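PDB 4KMF: interferon-inducible and double-stranded-dependent eIF-2kinase from Carassius auratus, which probably acts as an interferon-inducible kinase of translation initiation factor eIF2alpha, and binds Z-DNA through the Zalpha domain that makes up this chain. Local coordinates for residues 39-44 against 49-54; 11-16 against 27-32; 23-28 against 34-39. All coordinates share one frame; numbering follows the deposited sequence.

Contact 1 of 3, residues 39-44 against 49-54; sequences HLYNLQ and VFNSNE. With nucleotides of chain B.
Gln44 and Val49 are the closest backbone neighbours where helix 39-44 meets strand 49-51; the two axes come within 7.2 Å and their directions diverge by 111°, so the strand runs across the helix end. A weak backbone bond, Val49 N to Leu43 O at 3.4 Å, links the start of the strand to the last turn of the helix. Val49 O is buried without a conventional partner in the model; Gln44 CA makes a CA-H...O contact with Val49 O at 3.5 Å, no substitute for a hydrogen bond. Val49 also supplies the apolar part: its CG2 rests 3.6 Å from Leu43 CB and also touches the carbonyl oxygen of Leu40. The side chain of Gln44 leaves the helix with CG anti to N (chi1 -174°) and stays extended, which carries OE1 along the strand to Asn51. There OE1 takes two weak bonds, one from Asn51 N and one from Asn51 ND2 at 3.3 Å, the amide planes being turned 40° against each other. A water accepting from Gln44 NE2 and Asn51 ND2 ties the amides together again, while Asn51 OD1 closes an Asx turn on Asn53 N. Tyr41 faces the DNA instead. C8 of DG5 of chain B sits over the ring centre, 3.3 Å above its plane, a CH-pi contact; Tyr41 OH donates to OP1 of DC4 of chain B at 2.7 Å. A leucine replacing Tyr41 would probably leave that phosphate oxygen without its donor and guanine C8 without an aromatic face. Trp59 packs edge-to-face against Tyr41. This pairing of recognition helix and wing strand is that of a winged helix-turn-helix, and the tyrosine against guanine C8 is the signature of Zalpha domains bound to Z-DNA.

Contact 2 of 3, residues 11-16 against 27-32; sequences IDFLRQ and KEIGLD
Phe13 is the residue of helix 11-16 that reaches the other segment, and it meets two consecutive residues there. The first is Glu28, approached through its aliphatic part. Its CG lies 3.3 Å from Phe13 CE2, and its CB lies 3.4 Å from the same ring atom, so one ortho-meta side of the phenyl group, CD2 and CE2, bears on the two methylenes. The chain of Glu28 then bends at chi2 (57°), and its carboxylate is led off from the ring, the two planes standing 33° apart. Ile29 comes next. Its CD1 methyl lies 3.9 Å from Phe13 CB, touching the root of the aromatic side chain while Glu28 takes one flank of the ring. Phe13 spans both because its CG is anti to the backbone nitrogen (chi1 -178°), which swings the ring out from its own helix; Thr24 and Ile25 of helix 22-29 touch it as well. At Gly30 the chain leaves helical geometry with a positive phi. Leu31, like Ile29, packs on Met6 of helix 2-17. The segment finishes at Asp32, the N-cap of helix 33-45, whose OD2 also bonds to Thr35 OG1. Between the two segments the close contacts are all carbon against carbon, with a surface glutamate lending its methylenes and keeping its charge aside. Such a contact has little directional preference, which suggests that shape, rather than polar pairing, governs the fit here.

Contact 3 of 3, residues 23-28 against 34-39; sequences LTIAKE and STVNRH. With nucleotides of chain B.
Val36 is the residue of helix 34-39 that touches helix 23-28, and its CA lies 5.9 Å from Ala26 CA, the nearest such pair between the segments. Its CB is directed at the other helix, and the two methyls part from there. With chi1 at 178°, CG1 lies anti to the backbone nitrogen and CG2 anti to the carbonyl carbon, so the fork opens toward two successive residues. CG1 meets Ile25, 3.7 Å from its CG2 methyl and a little farther from its CB. CG2 reaches Ala26 instead, where it is 3.7 Å from CB and equally near CA, so the methyl lies directly against the backbone. The small side chain of Ala26 is consistent with this close CA approach. Leu31 CB touches the same Val36 methyl and closes the cluster from the turn between the helices. All three residues that touch are buried, and dispersion and shape are the evident basis of the contact. The other side of helix 34-39 is polar and holds the DNA backbone. Ser34 OG donates to OP2 of DG5 of chain B over 2.7 Å. Asn37 ND2 gives OP1 of the same phosphate a bond of 2.7 Å at 164°, almost straight, so two side chains one helical turn apart grip both its non-bridging oxygens. Arg38 runs along the next phosphate, its CD lying 3.0 Å from OP1 of DC6 of chain B, which also sits at the edge of its guanidinium; NH2 forms a salt bridge with Glu3. Packing on one face and phosphate binding on another mark helix 33-45 as the recognition helix of a helix-turn-helix, here the Zalpha version that reads the zigzag backbone of Z-DNA.

In the fold
Contact 3 is the buried one, contact 1 is partly buried, and contact 2 lies at the surface on the other side of the chain's centre from contact 1. Contacts 1 and 3 share helix 33-45, while contacts 2 and 3 share helix 22-29. Ile25 joins the set: it packs against Phe13 and Leu14 of contact 2 and against Leu40 of contact 1. Contacts 2 and 3 are purely apolar between their segments, whereas contact 1 adds weak polar bonds and a water where helix meets wing. Both contacts on helix 33-45 reach the DNA; contact 2 stays about 7 Å from it at the nearest atom.

Contact 1 of 3, residues 39-44 against 49-54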
loop_
_atom_site.group_PDB
_atom_site.type_symbol
_atom_site.label_atom_id
_atom_site.label_comp_id
_atom_site.label_asym_id
_atom_site.label_seq_id
_atom_site.Cartn_x
_atom_site.Cartn_y
_atom_site.Cartn_z
ATOM N N HIS A 39 -6.490 11.356 -2.849
ATOM C CA HIS A 39 -7.224 12.423 -3.507
ATOM C C HIS A 39 -7.310 12.279 -5.013
ATOM O O HIS A 39 -8.373 12.530 -5.586
ATOM C CB HIS A 39 -6.669 13.786 -3.109
ATOM C CG HIS A 39 -6.844 14.094 -1.658
ATOM N ND1 HIS A 39 -8.065 14.008 -1.017
ATOM C CD2 HIS A 39 -5.949 14.459 -0.713
ATOM C CE1 HIS A 39 -7.915 14.325 0.257
ATOM N NE2 HIS A 39 -6.640 14.604 0.469
ATOM N N LEU A 40 -6.211 11.895 -5.668
ATOM C CA LEU A 40 -6.234 11.737 -7.137
ATOM C C LEU A 40 -7.256 10.662 -7.563
ATOM O O LEU A 40 -8.002 10.859 -8.519
ATOM C CB LEU A 40 -4.845 11.362 -7.667
ATOM C CG LEU A 40 -3.884 12.566 -7.692
ATOM C CD1 LEU A 40 -2.444 12.131 -7.990
ATOM C CD2 LEU A 40 -4.382 13.648 -8.649
ATOM N N TYR A 41 -7.283 9.528 -6.853
ATOM C CA TYR A 41 -8.230 8.472 -7.212
ATOM C C TYR A 41 -9.676 8.850 -6.881
ATOM O O TYR A 41 -10.571 8.485 -7.649
ATOM C CB TYR A 41 -7.819 7.103 -6.633
ATOM C CG TYR A 41 -6.670 6.472 -7.411
ATOM C CD1 TYR A 41 -5.328 6.723 -7.045
ATOM C CD2 TYR A 41 -6.911 5.650 -8.514
ATOM C CE1 TYR A 41 -4.260 6.174 -7.760
ATOM C CE2 TYR A 41 -5.838 5.096 -9.247
ATOM C CZ TYR A 41 -4.513 5.378 -8.866
ATOM O OH TYR A 41 -3.475 4.826 -9.604
ATOM N N ASN A 42 -9.912 9.616 -5.797
ATOM C CA ASN A 42 -11.272 10.175 -5.555
ATOM C C ASN A 42 -11.652 11.124 -6.683
ATOM O O ASN A 42 -12.772 11.059 -7.198
ATOM C CB ASN A 42 -11.328 11.014 -4.265
ATOM C CG ASN A 42 -11.205 10.199 -3.004
ATOM O OD1 ASN A 42 -11.483 9.013 -2.982
ATOM N ND2 ASN A 42 -10.851 10.873 -1.915
ATOM N N LEU A 43 -10.711 11.989 -7.081
ATOM C CA LEU A 43 -10.929 12.926 -8.194
ATOM C C LEU A 43 -11.187 12.183 -9.501
ATOM O O LEU A 43 -11.884 12.675 -10.367
ATOM C CB LEU A 43 -9.758 13.904 -8.330
ATOM C CG LEU A 43 -9.678 15.017 -7.296
ATOM C CD1 LEU A 43 -8.356 15.729 -7.403
ATOM C CD2 LEU A 43 -10.853 15.999 -7.511
ATOM N N GLN A 44 -10.634 10.994 -9.662
ATOM C CA GLN A 44 -10.953 10.188 -10.812
ATOM C C GLN A 44 -12.364 9.594 -10.747
ATOM O O GLN A 44 -13.101 9.597 -11.744
ATOM C CB GLN A 44 -9.911 9.093 -10.947
ATOM C CG GLN A 44 -10.108 8.302 -12.230
ATOM C CD GLN A 44 -9.007 7.349 -12.461
ATOM O OE1 GLN A 44 -8.281 7.470 -13.446
ATOM N NE2 GLN A 44 -8.876 6.367 -11.582
ATOM N N VAL A 49 -10.359 14.214 -12.925
ATOM C CA VAL A 49 -9.031 13.910 -13.443
ATOM C C VAL A 49 -9.037 12.521 -14.062
ATOM O O VAL A 49 -9.962 11.748 -13.824
ATOM C CB VAL A 49 -7.875 13.980 -12.342
ATOM C CG1 VAL A 49 -7.804 15.345 -11.662
ATOM C CG2 VAL A 49 -8.018 12.890 -11.309
ATOM N N PHE A 50 -8.017 12.223 -14.863
ATOM C CA PHE A 50 -7.781 10.862 -15.377
ATOM C C PHE A 50 -6.286 10.546 -15.291
ATOM O O PHE A 50 -5.438 11.444 -15.257
ATOM C CB PHE A 50 -8.302 10.717 -16.820
ATOM C CG PHE A 50 -7.516 11.505 -17.808
ATOM C CD1 PHE A 50 -6.490 10.896 -18.535
ATOM C CD2 PHE A 50 -7.764 12.860 -17.986
ATOM C CE1 PHE A 50 -5.743 11.655 -19.455
ATOM C CE2 PHE A 50 -7.025 13.613 -18.886
ATOM C CZ PHE A 50 -6.011 13.012 -19.616
ATOM N N ASN A 51 -5.957 9.261 -15.239
ATOM C CA ASN A 51 -4.545 8.904 -15.303
ATOM C C ASN A 51 -4.197 8.122 -16.568
ATOM O O ASN A 51 -5.086 7.544 -17.208
ATOM C CB ASN A 51 -4.107 8.237 -14.017
ATOM C CG ASN A 51 -4.227 6.762 -14.058
ATOM O OD1 ASN A 51 -3.414 6.069 -14.705
ATOM N ND2 ASN A 51 -5.195 6.243 -13.336
ATOM N N SER A 52 -2.919 8.133 -16.925
ATOM C CA SER A 52 -2.472 7.707 -18.249
ATOM C C SER A 52 -2.199 6.221 -18.372
ATOM O O SER A 52 -1.887 5.750 -19.482
ATOM C CB SER A 52 -1.207 8.446 -18.622
ATOM O OG SER A 52 -0.161 8.028 -17.778
ATOM N N ASN A 53 -2.271 5.474 -17.272
ATOM C CA ASN A 53 -1.867 4.035 -17.318
ATOM C C ASN A 53 -0.373 3.795 -17.545
ATOM O O ASN A 53 0.072 2.655 -17.804
ATOM C CB ASN A 53 -2.634 3.240 -18.374
ATOM C CG ASN A 53 -4.072 3.034 -18.010
ATOM O OD1 ASN A 53 -4.423 2.984 -16.826
ATOM N ND2 ASN A 53 -4.933 2.914 -19.028
ATOM N N GLU A 54 0.403 4.857 -17.454
ATOM C CA GLU A 54 1.816 4.698 -17.428
ATOM C C GLU A 54 2.219 4.291 -16.012
ATOM O O GLU A 54 1.418 4.360 -15.094
ATOM C CB GLU A 54 2.480 5.982 -17.839
ATOM C CG GLU A 54 2.398 6.215 -19.324
ATOM C CD GLU A 54 2.691 7.663 -19.704
ATOM O OE1 GLU A 54 3.683 7.913 -20.434
ATOM O OE2 GLU A 54 1.942 8.558 -19.268
ATOM P P DG B 5 -0.140 5.054 -2.370
ATOM O OP1 DG B 5 0.741 5.948 -3.128
ATOM O OP2 DG B 5 0.092 4.788 -0.918
ATOM O "O5'" DG B 5 -1.659 5.519 -2.536
ATOM C "C5'" DG B 5 -2.698 4.825 -1.841
ATOM C "C4'" DG B 5 -4.003 5.376 -2.368
ATOM O "O4'" DG B 5 -4.156 5.134 -3.784
ATOM C "C3'" DG B 5 -5.190 4.740 -1.682
ATOM O "O3'" DG B 5 -5.599 5.713 -0.733
ATOM C "C2'" DG B 5 -6.244 4.601 -2.768
ATOM C "C1'" DG B 5 -5.497 4.745 -4.074
ATOM N N9 DG B 5 -5.357 3.485 -4.814
ATOM C C8 DG B 5 -5.707 3.269 -6.132
ATOM N N7 DG B 5 -5.444 2.065 -6.548
ATOM C C5 DG B 5 -4.899 1.420 -5.428
ATOM C C6 DG B 5 -4.405 0.091 -5.307
ATOM O O6 DG B 5 -4.400 -0.766 -6.211
ATOM N N1 DG B 5 -3.917 -0.203 -4.022
ATOM C C2 DG B 5 -3.906 0.716 -2.984
ATOM N N2 DG B 5 -3.389 0.288 -1.821
ATOM N N3 DG B 5 -4.325 2.011 -3.111
ATOM C C4 DG B 5 -4.849 2.277 -4.345
ATOM P P DC B 4 -0.212 4.333 -8.172
ATOM O OP1 DC B 4 -1.107 5.469 -8.496
ATOM O OP2 DC B 4 1.093 4.667 -7.613
ATOM O "O5'" DC B 4 -0.925 3.304 -7.198
ATOM C "C5'" DC B 4 -1.927 3.733 -6.239
ATOM C "C4'" DC B 4 -1.587 3.098 -4.886
ATOM O "O4'" DC B 4 -1.710 1.655 -4.971
ATOM C "C3'" DC B 4 -0.161 3.336 -4.389
ATOM O "O3'" DC B 4 -0.151 3.566 -2.972
ATOM C "C2'" DC B 4 0.564 2.038 -4.698
ATOM C "C1'" DC B 4 -0.553 1.072 -4.384
ATOM N N1 DC B 4 -0.318 -0.262 -4.954
ATOM C C2 DC B 4 0.425 -1.198 -4.225
ATOM O O2 DC B 4 0.865 -0.892 -3.120
ATOM N N3 DC B 4 0.627 -2.436 -4.760
ATOM C C4 DC B 4 0.148 -2.727 -5.981
ATOM N N4 DC B 4 0.331 -3.948 -6.456
ATOM C C5 DC B 4 -0.625 -1.784 -6.742
ATOM C C6 DC B 4 -0.820 -0.571 -6.205
HETATM O O HOH W 1 -6.692 4.103 -12.542
#

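Contact 2 of 3, residues 11-16 against 27-32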
loop_
_atom_site.group_PDB
_atom_site.type_symbol
_atom_site.label_atom_id
_atom_site.label_comp_id
_atom_site.label_asym_id
_atom_site.label_seq_id
_atom_site.Cartn_x
_atom_site.Cartn_y
_atom_site.Cartn_z
ATOM N N ILE A 11 -6.451 20.156 -8.064
ATOM C CA ILE A 11 -6.987 20.600 -9.363
ATOM C C ILE A 11 -6.318 21.896 -9.853
ATOM O O ILE A 11 -5.943 22.001 -11.032
ATOM C CB ILE A 11 -8.543 20.753 -9.334
ATOM C CG1 ILE A 11 -9.204 19.397 -9.041
ATOM C CG2 ILE A 11 -9.095 21.377 -10.626
ATOM C CD1 ILE A 11 -8.957 18.311 -10.086
ATOM N N ASP A 12 -6.150 22.861 -8.950
ATOM C CA ASP A 12 -5.493 24.127 -9.302
ATOM C C ASP A 12 -4.058 23.877 -9.757
ATOM O O ASP A 12 -3.584 24.486 -10.735
ATOM C CB ASP A 12 -5.499 25.095 -8.105
ATOM C CG ASP A 12 -6.896 25.601 -7.747
ATOM O OD1 ASP A 12 -7.850 25.488 -8.555
ATOM O OD2 ASP A 12 -7.037 26.149 -6.629
ATOM N N PHE A 13 -3.366 22.985 -9.043
ATOM C CA PHE A 13 -2.025 22.595 -9.421
ATOM C C PHE A 13 -1.964 22.035 -10.855
ATOM O O PHE A 13 -1.064 22.401 -11.655
ATOM C CB PHE A 13 -1.423 21.604 -8.419
ATOM C CG PHE A 13 -0.023 21.221 -8.773
ATOM C CD1 PHE A 13 0.240 20.068 -9.535
ATOM C CD2 PHE A 13 1.047 22.060 -8.428
ATOM C CE1 PHE A 13 1.553 19.768 -9.935
ATOM C CE2 PHE A 13 2.356 21.727 -8.794
ATOM C CZ PHE A 13 2.606 20.587 -9.535
ATOM N N LEU A 14 -2.878 21.118 -11.180
ATOM C CA LEU A 14 -2.895 20.567 -12.539
ATOM C C LEU A 14 -3.282 21.600 -13.582
ATOM O O LEU A 14 -2.746 21.565 -14.683
ATOM C CB LEU A 14 -3.762 19.315 -12.643
ATOM C CG LEU A 14 -3.275 18.163 -11.764
ATOM C CD1 LEU A 14 -4.355 17.103 -11.635
ATOM C CD2 LEU A 14 -1.969 17.542 -12.292
ATOM N N ARG A 15 -4.208 22.493 -13.256
ATOM C CA ARG A 15 -4.567 23.602 -14.175
ATOM C C ARG A 15 -3.347 24.502 -14.436
ATOM O O ARG A 15 -3.117 24.916 -15.591
ATOM C CB ARG A 15 -5.742 24.419 -13.631
ATOM N N GLN A 16 -2.551 24.775 -13.389
ATOM C CA GLN A 16 -1.405 25.681 -13.508
ATOM C C GLN A 16 -0.192 25.007 -14.140
ATOM O O GLN A 16 0.586 25.652 -14.851
ATOM C CB GLN A 16 -1.037 26.289 -12.149
ATOM N N LYS A 27 4.980 16.990 -3.773
ATOM C CA LYS A 27 6.011 17.927 -3.344
ATOM C C LYS A 27 5.485 19.368 -3.284
ATOM O O LYS A 27 5.816 20.104 -2.351
ATOM C CB LYS A 27 7.223 17.841 -4.280
ATOM N N GLU A 28 4.665 19.764 -4.260
ATOM C CA GLU A 28 4.104 21.134 -4.279
ATOM C C GLU A 28 2.941 21.391 -3.306
ATOM O O GLU A 28 2.882 22.432 -2.646
ATOM C CB GLU A 28 3.766 21.569 -5.689
ATOM C CG GLU A 28 3.092 22.998 -5.794
ATOM C CD GLU A 28 3.878 24.210 -5.200
ATOM O OE1 GLU A 28 5.070 24.098 -4.764
ATOM O OE2 GLU A 28 3.256 25.306 -5.185
ATOM N N ILE A 29 2.019 20.460 -3.194
ATOM C CA ILE A 29 0.924 20.618 -2.235
ATOM C C ILE A 29 1.467 20.391 -0.808
ATOM O O ILE A 29 0.880 20.861 0.182
ATOM C CB ILE A 29 -0.287 19.657 -2.583
ATOM C CG1 ILE A 29 -0.715 19.817 -4.048
ATOM C CG2 ILE A 29 -1.473 19.916 -1.692
ATOM C CD1 ILE A 29 -0.881 21.285 -4.553
ATOM N N GLY A 30 2.598 19.671 -0.717
ATOM C CA GLY A 30 3.304 19.410 0.539
ATOM C C GLY A 30 2.636 18.333 1.364
ATOM O O GLY A 30 2.661 18.384 2.607
ATOM N N LEU A 31 2.017 17.363 0.680
ATOM C CA LEU A 31 1.387 16.214 1.323
ATOM C C LEU A 31 2.144 14.952 0.948
ATOM O O LEU A 31 2.775 14.888 -0.098
ATOM C CB LEU A 31 -0.052 16.059 0.848
ATOM C CG LEU A 31 -1.032 17.170 1.175
ATOM C CD1 LEU A 31 -2.274 16.900 0.305
ATOM C CD2 LEU A 31 -1.384 17.184 2.656
ATOM N N ASP A 32 2.087 13.931 1.791
ATOM C CA ASP A 32 2.749 12.675 1.438
ATOM C C ASP A 32 2.094 12.063 0.188
ATOM O O ASP A 32 0.909 12.294 -0.068
ATOM C CB ASP A 32 2.690 11.670 2.591
ATOM C CG ASP A 32 1.270 11.294 2.957
ATOM O OD1 ASP A 32 0.865 10.167 2.663
ATOM O OD2 ASP A 32 0.528 12.133 3.518
#

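Contact 3 of 3, residues 23-28 against 34-39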
loop_
_atom_site.group_PDB
_atom_site.type_symbol
_atom_site.label_atom_id
_atom_site.label_comp_id
_atom_site.label_asym_id
_atom_site.label_seq_id
_atom_site.Cartn_x
_atom_site.Cartn_y
_atom_site.Cartn_z
ATOM N N LEU A 23 4.197 12.184 -7.533
ATOM C CA LEU A 23 5.336 12.593 -6.721
ATOM C C LEU A 23 5.526 14.097 -6.858
ATOM O O LEU A 23 5.732 14.787 -5.888
ATOM C CB LEU A 23 6.584 11.806 -7.119
ATOM C CG LEU A 23 7.695 11.882 -6.077
ATOM C CD1 LEU A 23 7.960 10.486 -5.539
ATOM C CD2 LEU A 23 8.967 12.501 -6.678
ATOM N N THR A 24 5.380 14.615 -8.059
ATOM C CA THR A 24 5.470 16.064 -8.267
ATOM C C THR A 24 4.377 16.901 -7.557
ATOM O O THR A 24 4.651 17.936 -6.951
ATOM C CB THR A 24 5.422 16.318 -9.734
ATOM O OG1 THR A 24 6.510 15.605 -10.327
ATOM C CG2 THR A 24 5.554 17.803 -10.026
ATOM N N ILE A 25 3.133 16.437 -7.678
ATOM C CA ILE A 25 1.996 17.074 -7.064
ATOM C C ILE A 25 2.203 17.045 -5.560
ATOM O O ILE A 25 2.004 18.056 -4.875
ATOM C CB ILE A 25 0.695 16.303 -7.414
ATOM C CG1 ILE A 25 0.460 16.272 -8.934
ATOM C CG2 ILE A 25 -0.499 16.913 -6.664
ATOM C CD1 ILE A 25 -0.657 15.313 -9.377
ATOM N N ALA A 26 2.606 15.897 -5.022
ATOM C CA ALA A 26 2.865 15.807 -3.571
ATOM C C ALA A 26 3.881 16.810 -3.055
ATOM O O ALA A 26 3.654 17.431 -2.016
ATOM C CB ALA A 26 3.263 14.405 -3.190
ATOM N N LYS A 27 4.980 16.990 -3.773
ATOM C CA LYS A 27 6.011 17.927 -3.344
ATOM C C LYS A 27 5.485 19.368 -3.284
ATOM O O LYS A 27 5.816 20.104 -2.351
ATOM C CB LYS A 27 7.223 17.841 -4.280
ATOM N N GLU A 28 4.665 19.764 -4.260
ATOM C CA GLU A 28 4.104 21.134 -4.279
ATOM C C GLU A 28 2.941 21.391 -3.306
ATOM O O GLU A 28 2.882 22.432 -2.646
ATOM C CB GLU A 28 3.766 21.569 -5.689
ATOM C CG GLU A 28 3.092 22.998 -5.794
ATOM C CD GLU A 28 3.878 24.210 -5.200
ATOM O OE1 GLU A 28 5.070 24.098 -4.764
ATOM O OE2 GLU A 28 3.256 25.306 -5.185
ATOM N N SER A 34 0.890 9.110 -0.503
ATOM C CA SER A 34 -0.296 8.270 -0.324
ATOM C C SER A 34 -1.520 9.123 -0.186
ATOM O O SER A 34 -2.583 8.782 -0.656
ATOM C CB SER A 34 -0.219 7.473 0.973
ATOM O OG SER A 34 0.841 6.575 0.955
ATOM N N THR A 35 -1.387 10.231 0.518
ATOM C CA THR A 35 -2.488 11.172 0.676
ATOM C C THR A 35 -2.877 11.811 -0.649
ATOM O O THR A 35 -4.062 11.905 -0.966
ATOM C CB THR A 35 -2.144 12.251 1.758
ATOM O OG1 THR A 35 -2.035 11.591 3.031
ATOM C CG2 THR A 35 -3.252 13.314 1.868
ATOM N N VAL A 36 -1.883 12.267 -1.405
ATOM C CA VAL A 36 -2.124 12.778 -2.752
ATOM C C VAL A 36 -2.811 11.733 -3.610
ATOM O O VAL A 36 -3.781 12.054 -4.298
ATOM C CB VAL A 36 -0.854 13.288 -3.385
ATOM C CG1 VAL A 36 -1.117 13.762 -4.816
ATOM C CG2 VAL A 36 -0.382 14.460 -2.514
ATOM N N ASN A 37 -2.343 10.481 -3.548
ATOM C CA ASN A 37 -2.969 9.435 -4.350
ATOM C C ASN A 37 -4.400 9.157 -3.924
ATOM O O ASN A 37 -5.264 8.957 -4.762
ATOM C CB ASN A 37 -2.107 8.168 -4.364
ATOM C CG ASN A 37 -1.113 8.173 -5.484
ATOM O OD1 ASN A 37 -1.306 8.850 -6.490
ATOM N ND2 ASN A 37 -0.049 7.387 -5.334
ATOM N N ARG A 38 -4.671 9.179 -2.621
ATOM C CA ARG A 38 -6.053 9.064 -2.141
ATOM C C ARG A 38 -6.939 10.111 -2.856
ATOM O O ARG A 38 -7.977 9.788 -3.429
ATOM C CB ARG A 38 -6.104 9.248 -0.626
ATOM C CG ARG A 38 -7.533 9.204 -0.104
ATOM C CD ARG A 38 -7.554 9.203 1.417
ATOM N NE ARG A 38 -7.696 10.539 1.967
ATOM C CZ ARG A 38 -6.791 11.156 2.736
ATOM N NH1 ARG A 38 -5.649 10.544 3.074
ATOM N NH2 ARG A 38 -7.039 12.398 3.184
ATOM N N HIS A 39 -6.490 11.356 -2.849
ATOM C CA HIS A 39 -7.224 12.423 -3.507
ATOM C C HIS A 39 -7.310 12.279 -5.013
ATOM O O HIS A 39 -8.373 12.530 -5.586
ATOM C CB HIS A 39 -6.669 13.786 -3.109
ATOM C CG HIS A 39 -6.844 14.094 -1.658
ATOM N ND1 HIS A 39 -8.065 14.008 -1.017
ATOM C CD2 HIS A 39 -5.949 14.459 -0.713
ATOM C CE1 HIS A 39 -7.915 14.325 0.257
ATOM N NE2 HIS A 39 -6.640 14.604 0.469
ATOM P P DG B 5 -0.140 5.054 -2.370
ATOM O OP1 DG B 5 0.741 5.948 -3.128
ATOM O OP2 DG B 5 0.092 4.788 -0.918
ATOM O "O5'" DG B 5 -1.659 5.519 -2.536
ATOM C "C5'" DG B 5 -2.698 4.825 -1.841
ATOM C "C4'" DG B 5 -4.003 5.376 -2.368
ATOM O "O4'" DG B 5 -4.156 5.134 -3.784
ATOM C "C3'" DG B 5 -5.190 4.740 -1.682
ATOM O "O3'" DG B 5 -5.599 5.713 -0.733
ATOM C "C2'" DG B 5 -6.244 4.601 -2.768
ATOM C "C1'" DG B 5 -5.497 4.745 -4.074
ATOM N N9 DG B 5 -5.357 3.485 -4.814
ATOM C C8 DG B 5 -5.707 3.269 -6.132
ATOM N N7 DG B 5 -5.444 2.065 -6.548
ATOM C C5 DG B 5 -4.899 1.420 -5.428
ATOM C C6 DG B 5 -4.405 0.091 -5.307
ATOM O O6 DG B 5 -4.400 -0.766 -6.211
ATOM N N1 DG B 5 -3.917 -0.203 -4.022
ATOM C C2 DG B 5 -3.906 0.716 -2.984
ATOM N N2 DG B 5 -3.389 0.288 -1.821
ATOM N N3 DG B 5 -4.325 2.011 -3.111
ATOM C C4 DG B 5 -4.849 2.277 -4.345
ATOM P P DC B 4 -0.212 4.333 -8.172
ATOM O OP1 DC B 4 -1.107 5.469 -8.496
ATOM O OP2 DC B 4 1.093 4.667 -7.613
ATOM O "O5'" DC B 4 -0.925 3.304 -7.198
ATOM C "C5'" DC B 4 -1.927 3.733 -6.239
ATOM C "C4'" DC B 4 -1.587 3.098 -4.886
ATOM O "O4'" DC B 4 -1.710 1.655 -4.971
ATOM C "C3'" DC B 4 -0.161 3.336 -4.389
ATOM O "O3'" DC B 4 -0.151 3.566 -2.972
ATOM C "C2'" DC B 4 0.564 2.038 -4.698
ATOM C "C1'" DC B 4 -0.553 1.072 -4.384
ATOM N N1 DC B 4 -0.318 -0.262 -4.954
ATOM C C2 DC B 4 0.425 -1.198 -4.225
ATOM O O2 DC B 4 0.865 -0.892 -3.120
ATOM N N3 DC B 4 0.627 -2.436 -4.760
ATOM C C4 DC B 4 0.148 -2.727 -5.981
ATOM N N4 DC B 4 0.331 -3.948 -6.456
ATOM C C5 DC B 4 -0.625 -1.784 -6.742
ATOM C C6 DC B 4 -0.820 -0.571 -6.205
ATOM P P DC B 6 -6.335 5.352 0.638
ATOM O OP1 DC B 6 -7.491 6.268 0.714
ATOM O OP2 DC B 6 -5.282 5.454 1.662
ATOM O "O5'" DC B 6 -6.892 3.889 0.531
ATOM C "C5'" DC B 6 -7.764 3.556 1.587
ATOM C "C4'" DC B 6 -7.506 2.122 1.981
ATOM O "O4'" DC B 6 -7.942 1.264 0.902
ATOM C "C3'" DC B 6 -6.077 1.724 2.287
ATOM O "O3'" DC B 6 -6.143 0.826 3.386
ATOM C "C2'" DC B 6 -5.630 0.977 1.033
ATOM C "C1'" DC B 6 -6.924 0.324 0.593
ATOM N N1 DC B 6 -7.026 0.008 -0.867
ATOM C C2 DC B 6 -6.584 -1.246 -1.305
ATOM O O2 DC B 6 -6.103 -2.033 -0.483
ATOM N N3 DC B 6 -6.698 -1.563 -2.607
ATOM C C4 DC B 6 -7.221 -0.656 -3.453
ATOM N N4 DC B 6 -7.314 -0.987 -4.747
ATOM C C5 DC B 6 -7.694 0.636 -3.026
ATOM C C6 DC B 6 -7.561 0.925 -1.727
#